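PDB 4WIA: archaeal flagellar ATP-binding protein FlaH from Methanocaldococcus jannaschii DSM 2661, which probably binds ATP and magnesium through a P-loop NTPase domain, as an accessory component of the archaellum, the motility filament of archaea. Local coordinates for residues E5-D17 against Q45-S57. Residues are numbered along the deposited sequence; the frame is centred on the assembly and turned at random.
Sequences ELARIDLSRDDLD and QRLAYGFLQNRYS. With SO4 (sulfate ion), chain D; SO4 (sulfate ion), chain J.
The guanidinium of Arg-46 lies between two leucines: Leu-11 CD1 sits over the centre of one face, 3.4 Å from CZ, while Leu-16 CD2 covers the opposite face nearer the rim. Its edges are left for polar partners. Side-on, NE and NH2 meet the syn lone pairs of Asp-14 OD2 and OD1, NE to OD2 at 2.7 Å, with carboxylate and guanidinium planes only 20° apart. End-on, NH1 and NH2 both donate to Ile-9 O, at 2.9 Å from NH1. The bend at chi2 (67°), between extended chi1 and chi3, turns this group off the helix toward the loop. Asp-14 OD1 also receives Leu-16 N from above the carboxylate plane, an Asx turn that steadies the acid.

Further along the helix, Ile-9 CG2 makes a CH-pi contact over one face of Phe-51, 3.7 Å from the ring centroid, and Ala-7 CB meets that ring's edge while lying over a face of Tyr-56. Gly-50 suits its place because a side chain there would collide with Ile-9 O. Where helix 40-53 ends in a Schellman motif, the Asn-54 amide bridges both segments, ND2 giving one proton to Gly-50 O and the other to Asp-10 O at 3.1 Å.

A leucine in place of Arg-46 would probably leave the Asp-14 carboxylate without its countercharge and Ile-9 O without either donor described here. Beside Leu-11, Arg-13 NE and NH2 hold a sulfate, probably from the crystallisation liquor, which Lys-84 and Arg-55 of the second subunit also bind. The N-terminal segment is thus fastened to the helix following the P-loop by a partly buried salt bridge and carbonyl bonds, shielded by aliphatic carbons that probably strengthen the electrostatics.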
loop_
_atom_site.group_PDB
_atom_site.type_symbol
_atom_site.label_atom_id
_atom_site.label_comp_id
_atom_site.label_asym_id
_atom_site.label_seq_id
_atom_site.Cartn_x
_atom_site.Cartn_y
_atom_site.Cartn_z
ATOM N N GLU A 5 14.104 -10.315 0.786
ATOM C CA GLU A 5 13.783 -11.732 1.110
ATOM C C GLU A 5 12.589 -11.952 2.068
ATOM O O GLU A 5 12.281 -13.096 2.377
ATOM C CB GLU A 5 15.042 -12.483 1.590
ATOM C CG GLU A 5 15.502 -12.258 3.020
ATOM C CD GLU A 5 16.969 -12.645 3.183
ATOM O OE1 GLU A 5 17.819 -11.720 3.206
ATOM O OE2 GLU A 5 17.293 -13.861 3.235
ATOM N N LEU A 6 11.878 -10.896 2.475
ATOM C CA LEU A 6 10.643 -11.027 3.281
ATOM C C LEU A 6 9.415 -10.599 2.537
ATOM O O LEU A 6 9.302 -9.462 2.120
ATOM C CB LEU A 6 10.758 -10.157 4.550
ATOM C CG LEU A 6 10.287 -10.795 5.849
ATOM C CD1 LEU A 6 11.192 -11.982 6.138
ATOM C CD2 LEU A 6 10.352 -9.813 7.034
ATOM N N ALA A 7 8.468 -11.491 2.387
ATOM C CA ALA A 7 7.242 -11.111 1.792
ATOM C C ALA A 7 6.275 -10.584 2.867
ATOM O O ALA A 7 6.062 -11.239 3.867
ATOM C CB ALA A 7 6.629 -12.300 1.109
ATOM N N ARG A 8 5.695 -9.420 2.611
ATOM C CA ARG A 8 4.837 -8.732 3.568
ATOM C C ARG A 8 3.387 -9.096 3.476
ATOM O O ARG A 8 2.836 -9.317 2.400
ATOM C CB ARG A 8 5.045 -7.286 3.392
ATOM C CG ARG A 8 6.504 -6.929 3.676
ATOM C CD ARG A 8 6.583 -5.514 4.163
ATOM N NE ARG A 8 6.687 -5.463 5.634
ATOM C CZ ARG A 8 6.458 -4.377 6.359
ATOM N NH1 ARG A 8 6.064 -3.253 5.756
ATOM N NH2 ARG A 8 6.565 -4.420 7.692
ATOM N N ILE A 9 2.810 -9.292 4.633
ATOM C CA ILE A 9 1.435 -9.656 4.776
ATOM C C ILE A 9 0.663 -8.618 5.652
ATOM O O ILE A 9 -0.486 -8.877 6.042
ATOM C CB ILE A 9 1.296 -11.045 5.428
ATOM C CG1 ILE A 9 2.071 -11.103 6.735
ATOM C CG2 ILE A 9 1.808 -12.122 4.504
ATOM C CD1 ILE A 9 1.301 -11.698 7.881
ATOM N N ASP A 10 1.260 -7.461 5.870
ATOM C CA ASP A 10 0.750 -6.486 6.808
ATOM C C ASP A 10 -0.638 -5.981 6.522
ATOM O O ASP A 10 -0.908 -5.552 5.448
ATOM C CB ASP A 10 1.619 -5.246 6.750
ATOM C CG ASP A 10 3.065 -5.530 6.830
ATOM O OD1 ASP A 10 3.535 -6.610 6.528
ATOM O OD2 ASP A 10 3.764 -4.623 7.183
ATOM N N LEU A 11 -1.473 -5.946 7.541
ATOM C CA LEU A 11 -2.720 -5.223 7.520
ATOM C C LEU A 11 -2.882 -4.322 8.725
ATOM O O LEU A 11 -2.371 -4.597 9.815
ATOM C CB LEU A 11 -3.864 -6.244 7.526
ATOM C CG LEU A 11 -3.907 -7.267 6.408
ATOM C CD1 LEU A 11 -5.097 -8.173 6.598
ATOM C CD2 LEU A 11 -4.033 -6.598 5.060
ATOM N N SER A 12 -3.660 -3.258 8.559
ATOM C CA SER A 12 -3.924 -2.380 9.650
ATOM C C SER A 12 -4.608 -3.107 10.812
ATOM O O SER A 12 -4.335 -2.813 11.966
ATOM C CB SER A 12 -4.798 -1.208 9.211
ATOM O OG SER A 12 -4.132 -0.298 8.366
ATOM N N ARG A 13 -5.513 -4.005 10.494
ATOM C CA ARG A 13 -6.458 -4.525 11.445
ATOM C C ARG A 13 -5.886 -5.558 12.369
ATOM O O ARG A 13 -6.523 -5.925 13.323
ATOM C CB ARG A 13 -7.625 -5.158 10.726
ATOM C CG ARG A 13 -7.332 -6.537 10.130
ATOM C CD ARG A 13 -8.496 -7.005 9.292
ATOM N NE ARG A 13 -8.541 -6.262 8.038
ATOM C CZ ARG A 13 -9.500 -6.374 7.116
ATOM N NH1 ARG A 13 -10.480 -7.256 7.271
ATOM N NH2 ARG A 13 -9.460 -5.630 6.034
ATOM N N ASP A 14 -4.710 -6.072 12.118
ATOM C CA ASP A 14 -4.128 -6.987 13.039
ATOM C C ASP A 14 -2.621 -6.834 13.040
ATOM O O ASP A 14 -2.061 -6.137 12.236
ATOM C CB ASP A 14 -4.553 -8.460 12.781
ATOM C CG ASP A 14 -4.010 -9.040 11.485
ATOM O OD1 ASP A 14 -2.788 -8.910 11.213
ATOM O OD2 ASP A 14 -4.816 -9.691 10.737
ATOM N N ASP A 15 -1.979 -7.494 13.974
ATOM C CA ASP A 15 -0.506 -7.501 14.040
ATOM C C ASP A 15 0.103 -8.896 13.741
ATOM O O ASP A 15 1.153 -9.243 14.235
ATOM C CB ASP A 15 -0.066 -6.959 15.421
ATOM C CG ASP A 15 -0.422 -7.894 16.576
ATOM O OD1 ASP A 15 -1.105 -8.900 16.406
ATOM O OD2 ASP A 15 0.094 -7.699 17.665
ATOM N N LEU A 16 -0.533 -9.664 12.879
ATOM C CA LEU A 16 -0.015 -10.987 12.512
ATOM C C LEU A 16 1.399 -10.906 11.927
ATOM O O LEU A 16 2.218 -11.775 12.201
ATOM C CB LEU A 16 -0.915 -11.698 11.533
ATOM C CG LEU A 16 -0.516 -13.167 11.240
ATOM C CD1 LEU A 16 -0.542 -14.043 12.484
ATOM C CD2 LEU A 16 -1.403 -13.781 10.188
ATOM N N ASP A 17 1.704 -9.840 11.193
ATOM C CA ASP A 17 3.048 -9.611 10.688
ATOM C C ASP A 17 4.103 -9.599 11.762
ATOM O O ASP A 17 5.201 -10.099 11.545
ATOM C CB ASP A 17 3.148 -8.296 9.896
ATOM C CG ASP A 17 2.868 -7.100 10.733
ATOM O OD1 ASP A 17 1.772 -7.001 11.285
ATOM O OD2 ASP A 17 3.756 -6.261 10.917
ATOM N N GLN A 45 -6.542 -17.786 3.905
ATOM C CA GLN A 45 -7.282 -16.624 3.367
ATOM C C GLN A 45 -6.737 -15.299 3.871
ATOM O O GLN A 45 -6.550 -14.382 3.077
ATOM C CB GLN A 45 -8.753 -16.788 3.690
ATOM C CG GLN A 45 -9.382 -17.825 2.805
ATOM C CD GLN A 45 -10.612 -18.491 3.378
ATOM O OE1 GLN A 45 -11.266 -18.000 4.312
ATOM N NE2 GLN A 45 -10.978 -19.636 2.759
ATOM N N ARG A 46 -6.427 -15.238 5.175
ATOM C CA ARG A 46 -5.769 -14.056 5.760
ATOM C C ARG A 46 -4.406 -13.824 5.107
ATOM O O ARG A 46 -4.033 -12.673 4.772
ATOM C CB ARG A 46 -5.596 -14.219 7.270
ATOM C CG ARG A 46 -4.540 -13.304 7.911
ATOM C CD ARG A 46 -4.964 -11.837 7.851
ATOM N NE ARG A 46 -3.971 -10.937 8.445
ATOM C CZ ARG A 46 -2.881 -10.477 7.837
ATOM N NH1 ARG A 46 -2.571 -10.865 6.612
ATOM N NH2 ARG A 46 -2.095 -9.624 8.460
ATOM N N LEU A 47 -3.645 -14.902 4.965
ATOM C CA LEU A 47 -2.319 -14.744 4.335
ATOM C C LEU A 47 -2.453 -14.260 2.906
ATOM O O LEU A 47 -1.767 -13.335 2.480
ATOM C CB LEU A 47 -1.558 -16.055 4.408
ATOM C CG LEU A 47 -1.125 -16.365 5.844
ATOM C CD1 LEU A 47 -0.582 -17.775 5.959
ATOM C CD2 LEU A 47 -0.083 -15.358 6.350
ATOM N N ALA A 48 -3.369 -14.887 2.145
ATOM C CA ALA A 48 -3.596 -14.476 0.771
ATOM C C ALA A 48 -4.007 -13.024 0.653
ATOM O O ALA A 48 -3.467 -12.282 -0.152
ATOM C CB ALA A 48 -4.645 -15.375 0.119
ATOM N N TYR A 49 -4.960 -12.587 1.473
ATOM C CA TYR A 49 -5.342 -11.160 1.466
ATOM C C TYR A 49 -4.194 -10.223 1.796
ATOM O O TYR A 49 -4.033 -9.195 1.147
ATOM C CB TYR A 49 -6.511 -10.934 2.410
ATOM C CG TYR A 49 -7.164 -9.561 2.287
ATOM C CD1 TYR A 49 -7.905 -9.239 1.182
ATOM C CD2 TYR A 49 -6.993 -8.590 3.266
ATOM C CE1 TYR A 49 -8.463 -7.997 1.047
ATOM C CE2 TYR A 49 -7.577 -7.329 3.148
ATOM C CZ TYR A 49 -8.307 -7.048 2.043
ATOM O OH TYR A 49 -8.856 -5.834 1.946
ATOM N N GLY A 50 -3.393 -10.560 2.817
ATOM C CA GLY A 50 -2.176 -9.779 3.146
ATOM C C GLY A 50 -1.208 -9.636 1.972
ATOM O O GLY A 50 -0.860 -8.546 1.591
ATOM N N PHE A 51 -0.802 -10.771 1.380
ATOM C CA PHE A 51 0.058 -10.737 0.213
ATOM C C PHE A 51 -0.540 -9.857 -0.894
ATOM O O PHE A 51 0.138 -8.994 -1.458
ATOM C CB PHE A 51 0.250 -12.166 -0.352
ATOM C CG PHE A 51 1.119 -13.069 0.494
ATOM C CD1 PHE A 51 2.376 -12.684 0.852
ATOM C CD2 PHE A 51 0.684 -14.309 0.874
ATOM C CE1 PHE A 51 3.170 -13.510 1.593
ATOM C CE2 PHE A 51 1.466 -15.166 1.620
ATOM C CZ PHE A 51 2.706 -14.736 2.031
ATOM N N LEU A 52 -1.810 -10.072 -1.219
ATOM C CA LEU A 52 -2.409 -9.305 -2.293
ATOM C C LEU A 52 -2.418 -7.799 -2.015
ATOM O O LEU A 52 -2.176 -6.988 -2.912
ATOM C CB LEU A 52 -3.834 -9.766 -2.554
ATOM C CG LEU A 52 -3.958 -11.125 -3.201
ATOM C CD1 LEU A 52 -5.376 -11.629 -3.021
ATOM C CD2 LEU A 52 -3.626 -11.015 -4.685
ATOM N N GLN A 53 -2.715 -7.402 -0.779
ATOM C CA GLN A 53 -2.752 -5.981 -0.451
ATOM C C GLN A 53 -1.360 -5.398 -0.489
ATOM O O GLN A 53 -1.199 -4.205 -0.687
ATOM C CB GLN A 53 -3.347 -5.780 0.958
ATOM C CG GLN A 53 -4.828 -6.075 1.037
ATOM C CD GLN A 53 -5.581 -5.122 0.175
ATOM O OE1 GLN A 53 -5.404 -3.925 0.260
ATOM N NE2 GLN A 53 -6.395 -5.621 -0.652
ATOM N N ASN A 54 -0.345 -6.219 -0.272
ATOM C CA ASN A 54 1.021 -5.726 -0.348
ATOM C C ASN A 54 1.693 -5.922 -1.715
ATOM O O ASN A 54 2.898 -5.890 -1.805
ATOM C CB ASN A 54 1.838 -6.341 0.783
ATOM C CG ASN A 54 1.464 -5.719 2.107
ATOM O OD1 ASN A 54 2.008 -4.721 2.465
ATOM N ND2 ASN A 54 0.545 -6.324 2.832
ATOM N N ARG A 55 0.879 -6.121 -2.749
ATOM C CA ARG A 55 1.311 -6.094 -4.166
ATOM C C ARG A 55 2.041 -7.363 -4.606
ATOM O O ARG A 55 2.778 -7.338 -5.575
ATOM C CB ARG A 55 2.160 -4.865 -4.488
ATOM C CG ARG A 55 1.545 -3.533 -4.051
ATOM C CD ARG A 55 0.252 -3.273 -4.798
ATOM N NE ARG A 55 -0.425 -2.135 -4.248
ATOM C CZ ARG A 55 -1.515 -1.551 -4.751
ATOM N NH1 ARG A 55 -2.049 -0.537 -4.090
ATOM N NH2 ARG A 55 -2.042 -1.896 -5.901
ATOM N N TYR A 56 1.778 -8.465 -3.912
ATOM C CA TYR A 56 2.116 -9.801 -4.409
ATOM C C TYR A 56 0.923 -10.457 -5.180
ATOM O O TYR A 56 -0.211 -10.018 -5.085
ATOM C CB TYR A 56 2.561 -10.700 -3.273
ATOM C CG TYR A 56 3.728 -10.138 -2.487
ATOM C CD1 TYR A 56 5.027 -10.364 -2.900
ATOM C CD2 TYR A 56 3.526 -9.355 -1.349
ATOM C CE1 TYR A 56 6.104 -9.857 -2.216
ATOM C CE2 TYR A 56 4.592 -8.829 -0.648
ATOM C CZ TYR A 56 5.869 -9.078 -1.081
ATOM O OH TYR A 56 6.924 -8.629 -0.423
ATOM N N SER A 57 1.232 -11.454 -6.009
ATOM C CA SER A 57 0.221 -12.188 -6.713
ATOM C C SER A 57 0.062 -13.536 -6.026
ATOM O O SER A 57 0.993 -14.015 -5.437
ATOM C CB SER A 57 0.615 -12.389 -8.157
ATOM O OG SER A 57 1.902 -13.004 -8.271
HETATM S S SO4 D . -6.612 -3.374 6.498
HETATM O O1 SO4 D . -7.298 -2.067 6.583
HETATM O O2 SO4 D . -6.725 -4.076 7.797
HETATM O O3 SO4 D . -7.240 -4.195 5.439
HETATM O O4 SO4 D . -5.183 -3.162 6.176
HETATM S S SO4 J . -2.924 -4.329 -8.313
HETATM O O1 SO4 J . -3.293 -3.021 -8.950
HETATM O O2 SO4 J . -1.819 -4.103 -7.314
HETATM O O3 SO4 J . -3.940 -5.112 -7.640
HETATM O O4 SO4 J . -2.373 -5.138 -9.469
#